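Local structure of ferritin (Mycoplasma penetrans, 7DIE) at residues A[31-36]-A[86-91]; A[47-52]-A[92-97]; A[65-70]-A[119-124]. The protein probably oxidises Fe2+ and stores the ferric iron inside a 24-subunit ferritin cage. One frame throughout, in Å; residues are numbered along the deposited sequence.

Contact 1 (A[31-36]-A[86-91]); sequences FHLATV and VSFETI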
ATOM      1  N   PHE A  31       6.969  17.620  43.876  1.00 26.47           N
ATOM      2  CA  PHE A  31       6.158  18.674  43.270  1.00 28.07           C
ATOM      3  C   PHE A  31       6.422  20.015  43.948  1.00 28.58           C
ATOM      4  O   PHE A  31       6.446  21.057  43.284  1.00 27.86           O
ATOM      5  CB  PHE A  31       4.671  18.298  43.324  1.00 27.34           C
ATOM      6  CG  PHE A  31       4.313  17.151  42.408  1.00 26.37           C
ATOM      7  CD1 PHE A  31       4.623  17.207  41.054  1.00 31.18           C
ATOM      8  CD2 PHE A  31       3.697  16.013  42.906  1.00 26.74           C
ATOM      9  CE1 PHE A  31       4.302  16.157  40.196  1.00 29.00           C
ATOM     10  CE2 PHE A  31       3.380  14.953  42.066  1.00 26.53           C
ATOM     11  CZ  PHE A  31       3.684  15.029  40.699  1.00 28.31           C
ATOM     12  N   HIS A  32       6.613  20.013  45.272  1.00 29.96           N
ATOM     13  CA  HIS A  32       7.046  21.232  45.955  1.00 27.63           C
ATOM     14  C   HIS A  32       8.384  21.721  45.402  1.00 27.17           C
ATOM     15  O   HIS A  32       8.533  22.897  45.030  1.00 30.40           O
ATOM     16  CB  HIS A  32       7.139  20.972  47.467  1.00 28.07           C
ATOM     17  CG  HIS A  32       7.787  22.083  48.235  1.00 32.22           C
ATOM     18  ND1 HIS A  32       7.195  23.320  48.410  1.00 30.64           N
ATOM     19  CD2 HIS A  32       8.983  22.145  48.868  1.00 31.88           C
ATOM     20  CE1 HIS A  32       8.003  24.093  49.116  1.00 31.52           C
ATOM     21  NE2 HIS A  32       9.086  23.402  49.417  1.00 31.36           N
ATOM     22  N   LEU A  33       9.364  20.818  45.318  1.00 27.80           N
ATOM     23  CA  LEU A  33      10.695  21.182  44.839  1.00 24.95           C
ATOM     24  C   LEU A  33      10.669  21.632  43.384  1.00 28.00           C
ATOM     25  O   LEU A  33      11.521  22.421  42.965  1.00 28.82           O
ATOM     26  CB  LEU A  33      11.643  20.000  45.023  1.00 23.87           C
ATOM     27  CG  LEU A  33      11.958  19.653  46.485  1.00 27.64           C
ATOM     28  CD1 LEU A  33      13.080  18.620  46.563  1.00 25.85           C
ATOM     29  CD2 LEU A  33      12.303  20.902  47.296  1.00 29.34           C
ATOM     30  N   ALA A  34       9.713  21.139  42.592  1.00 28.74           N
ATOM     31  CA  ALA A  34       9.570  21.660  41.234  1.00 30.25           C
ATOM     32  C   ALA A  34       9.262  23.155  41.257  1.00 27.71           C
ATOM     33  O   ALA A  34       9.882  23.935  40.533  1.00 26.87           O
ATOM     34  CB  ALA A  34       8.483  20.888  40.481  1.00 27.95           C
ATOM     35  N   THR A  35       8.315  23.580  42.108  1.00 26.89           N
ATOM     36  CA  THR A  35       7.982  25.006  42.152  1.00 27.08           C
ATOM     37  C   THR A  35       9.129  25.829  42.732  1.00 28.57           C
ATOM     38  O   THR A  35       9.392  26.948  42.275  1.00 30.83           O
ATOM     39  CB  THR A  35       6.679  25.247  42.934  1.00 29.79           C
ATOM     40  OG1 THR A  35       6.849  24.928  44.330  1.00 29.91           O
ATOM     41  CG2 THR A  35       5.542  24.386  42.346  1.00 26.95           C
ATOM     42  N   VAL A  36       9.842  25.289  43.721  1.00 28.99           N
ATOM     43  CA  VAL A  36      10.991  26.010  44.268  1.00 29.39           C
ATOM     44  C   VAL A  36      12.072  26.166  43.204  1.00 31.61           C
ATOM     45  O   VAL A  36      12.606  27.264  42.987  1.00 30.85           O
ATOM     46  CB  VAL A  36      11.532  25.287  45.513  1.00 28.82           C
ATOM     47  CG1 VAL A  36      12.838  25.959  45.970  1.00 27.63           C
ATOM     48  CG2 VAL A  36      10.457  25.283  46.624  1.00 25.42           C
ATOM     49  N   VAL A  86      11.456  22.598  54.770  1.00 54.91           N
ATOM     50  CA  VAL A  86      12.375  23.618  55.223  1.00 56.51           C
ATOM     51  C   VAL A  86      12.478  24.687  54.139  1.00 52.04           C
ATOM     52  O   VAL A  86      11.988  24.525  53.026  1.00 49.06           O
ATOM     53  CB  VAL A  86      13.764  23.029  55.582  1.00 59.57           C
ATOM     54  CG1 VAL A  86      13.603  21.791  56.468  1.00 60.10           C
ATOM     55  CG2 VAL A  86      14.554  22.695  54.323  1.00 57.66           C
ATOM     56  N   SER A  87      13.091  25.814  54.477  1.00 47.67           N
ATOM     57  CA  SER A  87      13.298  26.865  53.495  1.00 47.85           C
ATOM     58  C   SER A  87      14.506  26.531  52.630  1.00 45.84           C
ATOM     59  O   SER A  87      15.520  26.026  53.121  1.00 44.06           O
ATOM     60  CB  SER A  87      13.504  28.213  54.185  1.00 58.80           C
ATOM     61  OG  SER A  87      14.889  28.490  54.332  1.00 74.03           O
ATOM     62  N   PHE A  88      14.396  26.816  51.336  1.00 43.71           N
ATOM     63  CA  PHE A  88      15.480  26.587  50.391  1.00 44.60           C
ATOM     64  C   PHE A  88      15.909  27.914  49.789  1.00 46.98           C
ATOM     65  O   PHE A  88      15.073  28.683  49.303  1.00 54.45           O
ATOM     66  CB  PHE A  88      15.053  25.610  49.297  1.00 44.38           C
ATOM     67  CG  PHE A  88      14.572  24.300  49.829  1.00 40.95           C
ATOM     68  CD1 PHE A  88      15.467  23.377  50.331  1.00 40.09           C
ATOM     69  CD2 PHE A  88      13.220  24.000  49.856  1.00 40.12           C
ATOM     70  CE1 PHE A  88      15.030  22.173  50.831  1.00 43.38           C
ATOM     71  CE2 PHE A  88      12.779  22.797  50.360  1.00 40.52           C
ATOM     72  CZ  PHE A  88      13.683  21.883  50.850  1.00 46.47           C
ATOM     73  N   GLU A  89      17.205  28.201  49.854  1.00 38.36           N
ATOM     74  CA  GLU A  89      17.721  29.401  49.224  1.00 45.02           C
ATOM     75  C   GLU A  89      18.528  29.141  47.962  1.00 35.64           C
ATOM     76  O   GLU A  89      18.696  30.069  47.165  1.00 38.89           O
ATOM     77  CB  GLU A  89      18.573  30.201  50.221  1.00 56.76           C
ATOM     78  CG  GLU A  89      17.728  30.810  51.335  1.00 67.67           C
ATOM     79  CD  GLU A  89      18.440  31.917  52.078  1.00 81.76           C
ATOM     80  OE1 GLU A  89      18.822  32.922  51.435  1.00 80.83           O
ATOM     81  OE2 GLU A  89      18.610  31.781  53.307  1.00 89.64           O
ATOM     82  N   THR A  90      19.003  27.912  47.742  1.00 36.48           N
ATOM     83  CA  THR A  90      19.830  27.584  46.586  1.00 36.24           C
ATOM     84  C   THR A  90      19.352  26.281  45.964  1.00 29.34           C
ATOM     85  O   THR A  90      18.716  25.454  46.617  1.00 31.15           O
ATOM     86  CB  THR A  90      21.320  27.416  46.945  1.00 33.77           C
ATOM     87  OG1 THR A  90      21.477  26.229  47.731  1.00 31.62           O
ATOM     88  CG2 THR A  90      21.859  28.645  47.702  1.00 35.74           C
ATOM     89  N   ILE A  91      19.691  26.099  44.684  1.00 32.50           N
ATOM     90  CA  ILE A  91      19.364  24.846  44.021  1.00 31.44           C
ATOM     91  C   ILE A  91      20.158  23.683  44.623  1.00 32.77           C
ATOM     92  O   ILE A  91      19.727  22.524  44.542  1.00 30.82           O
ATOM     93  CB  ILE A  91      19.588  24.999  42.504  1.00 32.60           C
ATOM     94  CG1 ILE A  91      18.860  23.896  41.727  1.00 30.16           C
ATOM     95  CG2 ILE A  91      21.079  25.009  42.175  1.00 30.24           C
ATOM     96  CD1 ILE A  91      17.343  23.939  41.843  1.00 30.40           C
TER
HETATM   97  O   HOH W   1      10.304  25.294  51.298  1.00 43.67           O

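Contact 2 (A[47-52]-A[92-97]); sequences AFFVKM and QEVLDA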
ATOM      1  N   ALA A  47      11.245  20.708  35.764  1.00 27.00           N
ATOM      2  CA  ALA A  47      10.597  19.663  34.967  1.00 28.53           C
ATOM      3  C   ALA A  47      11.057  18.277  35.391  1.00 29.90           C
ATOM      4  O   ALA A  47      10.275  17.317  35.376  1.00 28.01           O
ATOM      5  CB  ALA A  47      10.890  19.889  33.480  1.00 28.25           C
ATOM      6  N   PHE A  48      12.335  18.152  35.746  1.00 23.43           N
ATOM      7  CA  PHE A  48      12.847  16.905  36.305  1.00 27.86           C
ATOM      8  C   PHE A  48      12.063  16.487  37.543  1.00 26.61           C
ATOM      9  O   PHE A  48      11.712  15.311  37.707  1.00 27.50           O
ATOM     10  CB  PHE A  48      14.331  17.081  36.631  1.00 27.91           C
ATOM     11  CG  PHE A  48      14.928  15.951  37.413  1.00 29.88           C
ATOM     12  CD1 PHE A  48      15.314  14.777  36.779  1.00 29.59           C
ATOM     13  CD2 PHE A  48      15.138  16.076  38.779  1.00 30.29           C
ATOM     14  CE1 PHE A  48      15.870  13.720  37.506  1.00 33.67           C
ATOM     15  CE2 PHE A  48      15.691  15.022  39.515  1.00 33.93           C
ATOM     16  CZ  PHE A  48      16.054  13.844  38.875  1.00 30.81           C
ATOM     17  N   PHE A  49      11.814  17.428  38.450  1.00 26.86           N
ATOM     18  CA  PHE A  49      11.073  17.067  39.653  1.00 25.66           C
ATOM     19  C   PHE A  49       9.633  16.716  39.322  1.00 25.21           C
ATOM     20  O   PHE A  49       9.052  15.826  39.950  1.00 25.68           O
ATOM     21  CB  PHE A  49      11.152  18.190  40.682  1.00 25.03           C
ATOM     22  CG  PHE A  49      12.407  18.145  41.492  1.00 25.54           C
ATOM     23  CD1 PHE A  49      12.699  17.029  42.276  1.00 26.21           C
ATOM     24  CD2 PHE A  49      13.322  19.185  41.441  1.00 29.09           C
ATOM     25  CE1 PHE A  49      13.878  16.973  43.011  1.00 32.26           C
ATOM     26  CE2 PHE A  49      14.504  19.140  42.179  1.00 29.44           C
ATOM     27  CZ  PHE A  49      14.782  18.030  42.963  1.00 27.30           C
ATOM     28  N   VAL A  50       9.038  17.384  38.332  1.00 26.65           N
ATOM     29  CA  VAL A  50       7.686  16.992  37.933  1.00 25.03           C
ATOM     30  C   VAL A  50       7.693  15.561  37.411  1.00 23.44           C
ATOM     31  O   VAL A  50       6.789  14.768  37.708  1.00 28.17           O
ATOM     32  CB  VAL A  50       7.117  17.971  36.888  1.00 27.44           C
ATOM     33  CG1 VAL A  50       5.813  17.416  36.330  1.00 30.95           C
ATOM     34  CG2 VAL A  50       6.868  19.336  37.522  1.00 26.46           C
ATOM     35  N   LYS A  51       8.709  15.215  36.622  1.00 25.66           N
ATOM     36  CA  LYS A  51       8.811  13.854  36.105  1.00 25.91           C
ATOM     37  C   LYS A  51       8.968  12.850  37.238  1.00 28.03           C
ATOM     38  O   LYS A  51       8.314  11.801  37.241  1.00 25.71           O
ATOM     39  CB  LYS A  51       9.980  13.753  35.135  1.00 26.05           C
ATOM     40  CG  LYS A  51      10.213  12.334  34.581  1.00 32.71           C
ATOM     41  CD  LYS A  51      11.540  12.244  33.833  1.00 45.95           C
ATOM     42  CE  LYS A  51      11.949  10.788  33.590  1.00 62.45           C
ATOM     43  NZ  LYS A  51      13.162  10.662  32.705  1.00 67.09           N
ATOM     44  N   MET A  52       9.813  13.167  38.223  1.00 25.40           N
ATOM     45  CA  MET A  52      10.028  12.237  39.333  1.00 24.40           C
ATOM     46  C   MET A  52       8.746  12.041  40.134  1.00 26.52           C
ATOM     47  O   MET A  52       8.387  10.911  40.485  1.00 26.48           O
ATOM     48  CB  MET A  52      11.154  12.741  40.247  1.00 26.34           C
ATOM     49  CG  MET A  52      12.540  12.800  39.616  1.00 32.08           C
ATOM     50  SD  MET A  52      13.134  11.222  39.000  1.00 42.68           S
ATOM     51  CE  MET A  52      13.331  10.284  40.511  1.00 42.62           C
ATOM     52  N   GLN A  92      21.311  23.963  45.243  1.00 31.39           N
ATOM     53  CA  GLN A  92      22.036  22.919  45.969  1.00 32.35           C
ATOM     54  C   GLN A  92      21.235  22.411  47.168  1.00 31.84           C
ATOM     55  O   GLN A  92      21.182  21.198  47.425  1.00 33.81           O
ATOM     56  CB  GLN A  92      23.404  23.452  46.417  1.00 32.50           C
ATOM     57  CG  GLN A  92      24.421  23.600  45.263  1.00 31.33           C
ATOM     58  CD  GLN A  92      24.145  24.811  44.394  1.00 36.43           C
ATOM     59  OE1 GLN A  92      23.588  25.792  44.859  1.00 31.30           O
ATOM     60  NE2 GLN A  92      24.530  24.741  43.114  1.00 32.48           N
ATOM     61  N   GLU A  93      20.610  23.322  47.922  1.00 29.70           N
ATOM     62  CA  GLU A  93      19.796  22.898  49.058  1.00 31.53           C
ATOM     63  C   GLU A  93      18.577  22.105  48.609  1.00 29.78           C
ATOM     64  O   GLU A  93      18.158  21.169  49.303  1.00 27.43           O
ATOM     65  CB  GLU A  93      19.364  24.117  49.875  1.00 33.22           C
ATOM     66  CG  GLU A  93      20.515  24.713  50.676  1.00 33.45           C
ATOM     67  CD  GLU A  93      20.166  26.054  51.274  1.00 44.49           C
ATOM     68  OE1 GLU A  93      19.054  26.551  51.010  1.00 49.43           O
ATOM     69  OE2 GLU A  93      21.012  26.611  51.997  1.00 52.40           O
ATOM     70  N   VAL A  94      18.002  22.468  47.456  1.00 30.60           N
ATOM     71  CA  VAL A  94      16.894  21.698  46.888  1.00 27.75           C
ATOM     72  C   VAL A  94      17.326  20.263  46.611  1.00 27.52           C
ATOM     73  O   VAL A  94      16.616  19.304  46.945  1.00 29.47           O
ATOM     74  CB  VAL A  94      16.379  22.379  45.608  1.00 29.58           C
ATOM     75  CG1 VAL A  94      15.491  21.416  44.812  1.00 29.10           C
ATOM     76  CG2 VAL A  94      15.620  23.642  45.972  1.00 27.13           C
ATOM     77  N   LEU A  95      18.483  20.089  45.970  1.00 28.45           N
ATOM     78  CA  LEU A  95      18.895  18.729  45.652  1.00 28.27           C
ATOM     79  C   LEU A  95      19.280  17.957  46.907  1.00 30.18           C
ATOM     80  O   LEU A  95      19.034  16.746  46.971  1.00 28.43           O
ATOM     81  CB  LEU A  95      20.036  18.725  44.638  1.00 26.59           C
ATOM     82  CG  LEU A  95      19.599  18.525  43.171  1.00 31.08           C
ATOM     83  CD1 LEU A  95      18.972  17.141  42.936  1.00 25.67           C
ATOM     84  CD2 LEU A  95      18.642  19.619  42.723  1.00 28.70           C
ATOM     85  N   ASP A  96      19.856  18.630  47.916  1.00 29.51           N
ATOM     86  CA  ASP A  96      20.112  17.973  49.206  1.00 32.27           C
ATOM     87  C   ASP A  96      18.844  17.330  49.751  1.00 32.55           C
ATOM     88  O   ASP A  96      18.854  16.193  50.245  1.00 31.59           O
ATOM     89  CB  ASP A  96      20.633  18.979  50.246  1.00 34.82           C
ATOM     90  CG  ASP A  96      22.077  19.393  50.016  1.00 41.44           C
ATOM     91  OD1 ASP A  96      22.830  18.671  49.327  1.00 38.22           O
ATOM     92  OD2 ASP A  96      22.459  20.466  50.538  1.00 43.73           O
ATOM     93  N   ALA A  97      17.745  18.070  49.707  1.00 29.41           N
ATOM     94  CA  ALA A  97      16.500  17.563  50.267  1.00 29.00           C
ATOM     95  C   ALA A  97      15.968  16.405  49.438  1.00 31.71           C
ATOM     96  O   ALA A  97      15.456  15.426  49.990  1.00 29.59           O
ATOM     97  CB  ALA A  97      15.475  18.691  50.350  1.00 29.53           C
TER

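Contact 3 (A[65-70]-A[119-124]); sequences VKYMMK and AKDFET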
ATOM      1  N   VAL A  65      -1.170   0.237  45.423  1.00 25.39           N
ATOM      2  CA  VAL A  65      -2.607   0.138  45.664  1.00 28.31           C
ATOM      3  C   VAL A  65      -3.208  -1.044  44.902  1.00 29.45           C
ATOM      4  O   VAL A  65      -4.133  -1.696  45.397  1.00 27.66           O
ATOM      5  CB  VAL A  65      -3.329   1.467  45.349  1.00 26.56           C
ATOM      6  CG1 VAL A  65      -3.318   1.763  43.872  1.00 26.35           C
ATOM      7  CG2 VAL A  65      -4.767   1.400  45.856  1.00 33.63           C
ATOM      8  N   LYS A  66      -2.682  -1.367  43.716  1.00 25.34           N
ATOM      9  CA  LYS A  66      -3.186  -2.521  42.969  1.00 23.35           C
ATOM     10  C   LYS A  66      -2.897  -3.818  43.694  1.00 27.00           C
ATOM     11  O   LYS A  66      -3.723  -4.740  43.696  1.00 24.97           O
ATOM     12  CB  LYS A  66      -2.549  -2.573  41.574  1.00 27.87           C
ATOM     13  CG  LYS A  66      -3.088  -1.538  40.569  1.00 43.74           C
ATOM     14  CD  LYS A  66      -2.742  -1.944  39.116  1.00 51.74           C
ATOM     15  CE  LYS A  66      -2.762  -0.749  38.157  1.00 65.31           C
ATOM     16  NZ  LYS A  66      -1.700  -0.794  37.085  1.00 63.00           N
ATOM     17  N   TYR A  67      -1.709  -3.922  44.287  1.00 23.03           N
ATOM     18  CA  TYR A  67      -1.371  -5.111  45.062  1.00 23.44           C
ATOM     19  C   TYR A  67      -2.277  -5.250  46.280  1.00 26.03           C
ATOM     20  O   TYR A  67      -2.779  -6.341  46.567  1.00 24.23           O
ATOM     21  CB  TYR A  67       0.098  -5.068  45.504  1.00 22.86           C
ATOM     22  CG  TYR A  67       0.432  -6.212  46.463  1.00 26.39           C
ATOM     23  CD1 TYR A  67       0.349  -7.539  46.048  1.00 24.71           C
ATOM     24  CD2 TYR A  67       0.804  -5.963  47.788  1.00 26.55           C
ATOM     25  CE1 TYR A  67       0.630  -8.601  46.928  1.00 27.42           C
ATOM     26  CE2 TYR A  67       1.079  -7.014  48.674  1.00 29.81           C
ATOM     27  CZ  TYR A  67       0.986  -8.327  48.243  1.00 25.96           C
ATOM     28  OH  TYR A  67       1.273  -9.368  49.115  1.00 26.80           O
ATOM     29  N   MET A  68      -2.495  -4.156  47.020  1.00 23.54           N
ATOM     30  CA  MET A  68      -3.359  -4.259  48.187  1.00 25.47           C
ATOM     31  C   MET A  68      -4.747  -4.745  47.793  1.00 25.25           C
ATOM     32  O   MET A  68      -5.323  -5.596  48.475  1.00 26.86           O
ATOM     33  CB  MET A  68      -3.407  -2.919  48.928  1.00 25.98           C
ATOM     34  CG  MET A  68      -2.033  -2.568  49.517  1.00 31.14           C
ATOM     35  SD  MET A  68      -2.019  -1.282  50.796  1.00 36.62           S
ATOM     36  CE  MET A  68      -2.456  -2.273  52.246  1.00 34.25           C
ATOM     37  N   MET A  69      -5.278  -4.257  46.664  1.00 26.20           N
ATOM     38  CA  MET A  69      -6.591  -4.719  46.210  1.00 23.84           C
ATOM     39  C   MET A  69      -6.570  -6.197  45.832  1.00 25.98           C
ATOM     40  O   MET A  69      -7.546  -6.914  46.087  1.00 30.09           O
ATOM     41  CB  MET A  69      -7.076  -3.871  45.024  1.00 25.38           C
ATOM     42  CG  MET A  69      -7.417  -2.414  45.409  1.00 29.75           C
ATOM     43  SD  MET A  69      -8.081  -1.492  43.993  1.00 35.13           S
ATOM     44  CE  MET A  69      -6.691  -1.490  42.908  1.00 36.39           C
ATOM     45  N   LYS A  70      -5.477  -6.669  45.211  1.00 24.86           N
ATOM     46  CA  LYS A  70      -5.363  -8.094  44.877  1.00 24.97           C
ATOM     47  C   LYS A  70      -5.541  -8.966  46.113  1.00 30.38           C
ATOM     48  O   LYS A  70      -6.133 -10.051  46.042  1.00 31.46           O
ATOM     49  CB  LYS A  70      -4.002  -8.402  44.243  1.00 26.77           C
ATOM     50  CG  LYS A  70      -3.816  -7.916  42.799  1.00 35.55           C
ATOM     51  CD  LYS A  70      -4.701  -8.696  41.838  1.00 44.43           C
ATOM     52  CE  LYS A  70      -4.656  -8.126  40.417  1.00 45.93           C
ATOM     53  NZ  LYS A  70      -5.691  -8.783  39.557  1.00 36.31           N
ATOM     54  N   ALA A 119       8.587 -12.610  57.729  1.00 26.65           N
ATOM     55  CA  ALA A 119       7.239 -13.034  58.080  1.00 29.23           C
ATOM     56  C   ALA A 119       6.693 -14.100  57.160  1.00 30.61           C
ATOM     57  O   ALA A 119       5.528 -14.476  57.323  1.00 33.32           O
ATOM     58  CB  ALA A 119       6.306 -11.822  58.078  1.00 30.47           C
ATOM     59  N   LYS A 120       7.501 -14.592  56.209  1.00 27.73           N
ATOM     60  CA  LYS A 120       7.084 -15.619  55.251  1.00 29.34           C
ATOM     61  C   LYS A 120       5.921 -15.129  54.401  1.00 30.11           C
ATOM     62  O   LYS A 120       5.100 -15.921  53.925  1.00 26.16           O
ATOM     63  CB  LYS A 120       6.705 -16.938  55.938  1.00 39.97           C
ATOM     64  CG  LYS A 120       7.609 -17.349  57.074  1.00 38.70           C
ATOM     65  CD  LYS A 120       8.974 -17.688  56.561  1.00 37.01           C
ATOM     66  CE  LYS A 120       9.781 -18.465  57.605  1.00 39.07           C
ATOM     67  NZ  LYS A 120      11.209 -18.491  57.206  1.00 41.54           N
ATOM     68  N   ASP A 121       5.823 -13.817  54.217  1.00 29.41           N
ATOM     69  CA  ASP A 121       4.836 -13.266  53.290  1.00 27.16           C
ATOM     70  C   ASP A 121       5.525 -13.197  51.931  1.00 28.11           C
ATOM     71  O   ASP A 121       6.100 -12.184  51.553  1.00 28.68           O
ATOM     72  CB  ASP A 121       4.334 -11.910  53.755  1.00 28.32           C
ATOM     73  CG  ASP A 121       3.215 -11.372  52.868  1.00 30.62           C
ATOM     74  OD1 ASP A 121       2.958 -11.955  51.794  1.00 28.42           O
ATOM     75  OD2 ASP A 121       2.584 -10.383  53.250  1.00 27.84           O
ATOM     76  N   PHE A 122       5.496 -14.305  51.203  1.00 26.88           N
ATOM     77  CA  PHE A 122       6.200 -14.354  49.928  1.00 26.24           C
ATOM     78  C   PHE A 122       5.465 -13.603  48.838  1.00 25.82           C
ATOM     79  O   PHE A 122       6.101 -13.175  47.869  1.00 28.46           O
ATOM     80  CB  PHE A 122       6.414 -15.796  49.514  1.00 25.28           C
ATOM     81  CG  PHE A 122       7.332 -16.530  50.436  1.00 28.31           C
ATOM     82  CD1 PHE A 122       8.701 -16.422  50.295  1.00 27.67           C
ATOM     83  CD2 PHE A 122       6.818 -17.278  51.493  1.00 33.08           C
ATOM     84  CE1 PHE A 122       9.549 -17.089  51.184  1.00 31.48           C
ATOM     85  CE2 PHE A 122       7.668 -17.942  52.375  1.00 30.78           C
ATOM     86  CZ  PHE A 122       9.023 -17.840  52.217  1.00 29.54           C
ATOM     87  N   GLU A 123       4.146 -13.435  48.977  1.00 28.25           N
ATOM     88  CA  GLU A 123       3.429 -12.578  48.039  1.00 27.86           C
ATOM     89  C   GLU A 123       3.935 -11.143  48.124  1.00 28.75           C
ATOM     90  O   GLU A 123       4.208 -10.509  47.100  1.00 24.01           O
ATOM     91  CB  GLU A 123       1.926 -12.654  48.305  1.00 26.25           C
ATOM     92  CG  GLU A 123       1.380 -14.058  48.003  1.00 27.68           C
ATOM     93  CD  GLU A 123      -0.050 -14.287  48.478  1.00 25.51           C
ATOM     94  OE1 GLU A 123      -0.582 -13.466  49.237  1.00 27.07           O
ATOM     95  OE2 GLU A 123      -0.644 -15.300  48.068  1.00 29.09           O
ATOM     96  N   THR A 124       4.064 -10.607  49.338  1.00 24.89           N
ATOM     97  CA  THR A 124       4.551  -9.236  49.471  1.00 24.98           C
ATOM     98  C   THR A 124       6.021  -9.132  49.074  1.00 28.68           C
ATOM     99  O   THR A 124       6.423  -8.176  48.390  1.00 26.09           O
ATOM    100  CB  THR A 124       4.312  -8.740  50.905  1.00 24.42           C
ATOM    101  OG1 THR A 124       2.903  -8.718  51.157  1.00 27.17           O
ATOM    102  CG2 THR A 124       4.850  -7.318  51.093  1.00 24.10           C
TER

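Contact 1 (A[31-36]-A[86-91])
F88, in the connection that leads into helix 91-118, turns its side chain against H32, L33 and V36 of helix 10-39, packing the loop against that helix in the ferritin four-helix bundle. The CB of F88 points at the helix, and chi1 of -56° sets the ring beside the backbone N, between the three helix residues and V94 and A97 of helix 91-118.

Packing is tightest at L33. Its CD2 methyl lies 3.6 Å from F88 CE2 and 3.9 Å from F88 CZ, the two side chains crossing at about a right angle. V36 is less intimate, with CG1 4.0 Å from F88 CB. H32 and F88 meet edge to edge instead of stacking: H32 NE2 is 3.9 Å from F88 CE2, and each atom lies near the plane of the other ring. H32 CG is anti to its backbone N (chi1 170°), which carries the imidazole out toward the connection. One face of that ring is backed by V36 CG2, 3.5 Å above its plane.

The outer side is looser and polar. F88 itself is partly exposed there, and V86 is exposed with its CB directed away from the helix. A water lies 2.9 Å from H32 NE2 in the imidazole plane and apparently donates to V86 O, though that second separation is too short to rely on. Both nitrogens of H32 thus have a partner: ND1 is hydrogen-bonded directly to L75 O of the second subunit, whereas NE2 reaches the connection only through the water. T35 OG1 also meets the second subunit, at L75 N. Within the helix the same OG1 donates to H32 O at 2.7 Å, in the carbonyl plane at a C=O...donor angle of 135°, while V36 N supplies a second donor to that oxygen.

Contact 2 (A[47-52]-A[92-97])
F49 of helix 43-70 reaches V94 and L95 of helix 91-118 through apolar contacts, with the nearest CA atoms, those of F49 and L95, still 10.0 Å apart; side chains, not backbones, fill the gap. The closer contact is with V94, whose CG1 lies 3.6 Å from F49 CE2 and 3.9 Å from F49 CZ. That methyl is anti to the backbone N of V94 (chi1 165°) and approaches the ring obliquely. L95 comes in at the rim instead, its CD2 near the ring plane and 4.2 Å from F49 CZ.

Aromatic packing within helix 43-70 steadies the ring from one face, where F48 CD2 sits 4.2 Å above its centre. F48 and L95 both go on to touch V145 of helix 122-150, while V94 leans on V36 and S37 of helix 10-39.

Among the polar bonds nearby, D96 OD1 to W146 NE1 and Q92 NE2 to V149 O tie helix 91-118 to helix 122-150, and K51 NZ of helix 43-70 bonds K166 O. The two segments run in the same direction, and each of their helices touches the other two long helices, as expected for the diagonal pair across the core of a ferritin four-helix bundle.

Contact 3 (A[65-70]-A[119-124])
At the N-cap of helix 122-150, in the ferritin four-helix bundle, Y67 of helix 43-70 plugs into the first turn by donating from OH to T124 OG1 at 2.7 Å. T124 OG1 lies near the plane of the phenol ring, at its edge, and the two side chains cross at about a right angle. Y67 CG is anti to the backbone N (chi1 173°), which points the ring toward the start of helix 122-150.

The acceptor is itself held by the cap. T124 OG1 in turn donates to D121 OD2 over 2.7 Å, giving a hydrogen-bonded chain from Y67 through T124 to D121. D121 OD1 meanwhile accepts from T124 N at 3.0 Å with an N-H...O angle of 166°, the capping bond proper. Both donors approach from above the carboxylate plane, OG1 by 55°. Just before, K120 closes helix 91-118 with a Schellman motif, so one helix ends and the next begins within a few residues.

The touching residues are buried, and two basic residues pair with the acids here: K8 with D121 OD1 and E123 OE1, R106 of the third subunit with E123 OE2. I136 of that subunit packs on Y67. E123 CB comes within 3.4 Å of Y67 OH. T124 N is 3.1 Å from Y67 OH, but the angle is poor and its hydrogen is directed to D121 OD1.

Along the chain the three first segments (31-36, 47-52, 65-70) are followed by their partners in the same order, so all three contacts interlock across the connection between helices 43-70 and 91-118. Contacts 1 and 2 form one continuous patch, centres 8 Å apart: F88 CE1 lies 3.5 Å from A97 CB, and V36 CG1 3.6 Å from V94 CG2. Contact 3 sits on the opposite side of the chain's centre, its centre about 35 Å from contact 1 and 31 Å from contact 2, the latter sharing helix 43-70. Joining the bundle on both sides, they also reach subunit interfaces: contacts 1 and 3 touch the second subunit, and contact 3 salt-bridges the third.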